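Local coordinates for protein malate Synthase (Haloferax volcanii, PDB 3OYZ) that catalyses the magnesium-dependent Claisen condensation of acetyl-CoA with glyoxylate to a malyl-CoA intermediate, which is hydrolysed to malate and CoA in the glyoxylate cycle, at residues 58-63 with 99-104. Sequence-based numbering, arbitrary orientation.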
loop_
_atom_site.group_PDB
_atom_site.type_symbol
_atom_site.label_atom_id
_atom_site.label_comp_id
_atom_site.label_asym_id
_atom_site.label_seq_id
_atom_site.Cartn_x
_atom_site.Cartn_y
_atom_site.Cartn_z
ATOM N N MET A 58 -35.823 9.594 11.264
ATOM C CA MET A 58 -36.099 10.616 10.267
ATOM C C MET A 58 -35.985 10.239 8.793
ATOM O O MET A 58 -36.196 11.094 7.922
ATOM C CB MET A 58 -35.259 11.870 10.515
ATOM C CG MET A 58 -35.505 12.582 11.845
ATOM S SD MET A 58 -37.065 13.525 11.758
ATOM C CE MET A 58 -38.388 12.308 11.591
ATOM N N ARG A 59 -35.685 8.974 8.490
ATOM C CA ARG A 59 -35.259 8.606 7.134
ATOM C C ARG A 59 -36.426 8.359 6.217
ATOM O O ARG A 59 -36.335 8.563 5.009
ATOM C CB ARG A 59 -34.380 7.334 7.162
ATOM C CG ARG A 59 -32.954 7.690 7.620
ATOM C CD ARG A 59 -32.110 6.383 7.866
ATOM N NE ARG A 59 -30.765 6.823 8.229
ATOM C CZ ARG A 59 -29.878 6.140 8.925
ATOM N NH1 ARG A 59 -30.141 4.898 9.261
ATOM N NH2 ARG A 59 -28.702 6.690 9.205
ATOM N N ASP A 60 -37.549 7.919 6.780
ATOM C CA ASP A 60 -38.739 7.872 5.940
ATOM C C ASP A 60 -39.214 9.240 5.464
ATOM O O ASP A 60 -39.550 9.423 4.291
ATOM C CB ASP A 60 -39.839 7.119 6.681
ATOM C CG ASP A 60 -39.565 5.613 6.702
ATOM O OD1 ASP A 60 -39.983 4.942 7.663
ATOM O OD2 ASP A 60 -38.871 5.092 5.792
ATOM N N GLU A 61 -39.126 10.221 6.349
ATOM C CA GLU A 61 -39.481 11.598 5.972
ATOM C C GLU A 61 -38.406 12.168 5.051
ATOM O O GLU A 61 -38.704 12.777 4.011
ATOM C CB GLU A 61 -39.664 12.466 7.218
ATOM C CG GLU A 61 -40.035 13.931 6.868
ATOM C CD GLU A 61 -40.269 14.814 8.104
ATOM O OE1 GLU A 61 -40.217 14.364 9.270
ATOM O OE2 GLU A 61 -40.472 16.029 7.907
ATOM N N GLY A 62 -37.148 11.812 5.349
ATOM C CA GLY A 62 -36.050 12.141 4.426
ATOM C C GLY A 62 -36.266 11.668 3.012
ATOM O O GLY A 62 -35.989 12.366 2.081
ATOM N N ALA A 63 -36.802 10.479 2.762
ATOM C CA ALA A 63 -36.923 10.085 1.367
ATOM C C ALA A 63 -38.049 10.809 0.631
ATOM O O ALA A 63 -38.004 10.987 -0.599
ATOM C CB ALA A 63 -37.173 8.571 1.295
ATOM N N PHE A 99 -33.419 -0.389 -1.061
ATOM C CA PHE A 99 -34.115 -0.611 -2.293
ATOM C C PHE A 99 -35.555 0.002 -2.268
ATOM O O PHE A 99 -35.973 0.546 -3.272
ATOM C CB PHE A 99 -34.304 -2.123 -2.404
ATOM C CG PHE A 99 -35.204 -2.551 -3.538
ATOM C CD1 PHE A 99 -34.974 -2.136 -4.824
ATOM C CD2 PHE A 99 -36.276 -3.390 -3.278
ATOM C CE1 PHE A 99 -35.794 -2.531 -5.899
ATOM C CE2 PHE A 99 -37.110 -3.817 -4.318
ATOM C CZ PHE A 99 -36.861 -3.399 -5.640
ATOM N N GLN A 100 -36.348 -0.217 -1.223
ATOM C CA GLN A 100 -37.711 0.375 -1.272
ATOM C C GLN A 100 -37.707 1.894 -1.431
ATOM O O GLN A 100 -38.461 2.434 -2.233
ATOM C CB GLN A 100 -38.509 0.055 -0.016
ATOM C CG GLN A 100 -38.514 -1.405 0.387
ATOM C CD GLN A 100 -39.184 -1.615 1.763
ATOM O OE1 GLN A 100 -38.511 -1.736 2.793
ATOM N NE2 GLN A 100 -40.518 -1.675 1.779
ATOM N N HIS A 101 -36.794 2.557 -0.727
ATOM C CA HIS A 101 -36.609 4.009 -0.912
ATOM C C HIS A 101 -36.221 4.345 -2.325
ATOM O O HIS A 101 -36.777 5.334 -2.815
ATOM C CB HIS A 101 -35.729 4.686 0.161
ATOM C CG HIS A 101 -36.400 4.800 1.504
ATOM N ND1 HIS A 101 -35.724 4.875 2.706
ATOM C CD2 HIS A 101 -37.720 4.834 1.827
ATOM C CE1 HIS A 101 -36.583 4.975 3.712
ATOM N NE2 HIS A 101 -37.795 4.969 3.192
ATOM N N MET A 102 -35.370 3.575 -3.039
ATOM C CA MET A 102 -34.983 4.004 -4.369
ATOM C C MET A 102 -36.150 3.830 -5.286
ATOM O O MET A 102 -36.302 4.548 -6.307
ATOM C CB MET A 102 -33.886 3.108 -5.051
ATOM C CG MET A 102 -32.540 3.157 -4.400
ATOM S SD MET A 102 -31.168 2.244 -5.239
ATOM C CE MET A 102 -31.732 2.265 -6.891
ATOM N N LEU A 103 -36.902 2.771 -4.996
ATOM C CA LEU A 103 -38.051 2.503 -5.837
ATOM C C LEU A 103 -39.068 3.713 -5.736
ATOM O O LEU A 103 -39.577 4.179 -6.761
ATOM C CB LEU A 103 -38.667 1.201 -5.344
ATOM C CG LEU A 103 -39.795 0.548 -6.155
ATOM C CD1 LEU A 103 -39.406 0.144 -7.588
ATOM C CD2 LEU A 103 -40.381 -0.629 -5.362
ATOM N N ASP A 104 -39.367 4.190 -4.532
ATOM C CA ASP A 104 -40.239 5.381 -4.294
ATOM C C ASP A 104 -39.704 6.627 -4.982
ATOM O O ASP A 104 -40.413 7.283 -5.775
ATOM C CB ASP A 104 -40.322 5.717 -2.791
ATOM C CG ASP A 104 -41.001 4.648 -1.982
ATOM O OD1 ASP A 104 -41.721 3.830 -2.601
ATOM O OD2 ASP A 104 -40.822 4.622 -0.733
#
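His101 reaches from helix 92-105 to the first turn of helix 59-73, where Ala63 and Asp60 receive its imidazole in two different ways. The packed side is the pairing with Ala63: its CB lies over one face of the ring, 3.9 Å from the His101 centroid and only 16° off the ring normal, which meets the geometry of a CH-pi contact. Both residues are buried, and their CA atoms are the nearest pair across the two segments, 6.5 Å apart. The short helical segments run roughly parallel, their axes 10.9 Å distant at closest, and the His101 ring spans the space between them to reach Ala63 and Asp60.

Toward solvent the contact thins out to the exposed carboxylate of Asp60. Asp60 OD2 sits near the ring plane, 2.8 Å from His101 NE2, yet the N-H...O angle of 128° makes this a weak, bent hydrogen bond. The carboxylate is turned 81° from the imidazole plane. With CG beside the backbone N and anti to the carbonyl carbon, the His101 ring extends across the gap to bring NE2 to this oxygen.

An alanine in place of His101 would remove both interactions and is likely to leave Asp60 OD2 without its donor and the methyl of Ala63 without an aromatic face. The contact joins two outer helices of the TIM barrel, which follow strands 45-49 and 80-81. A carboxylate at NE2 would be expected to stabilise a protonated imidazole, although the bent geometry suggests a modest effect.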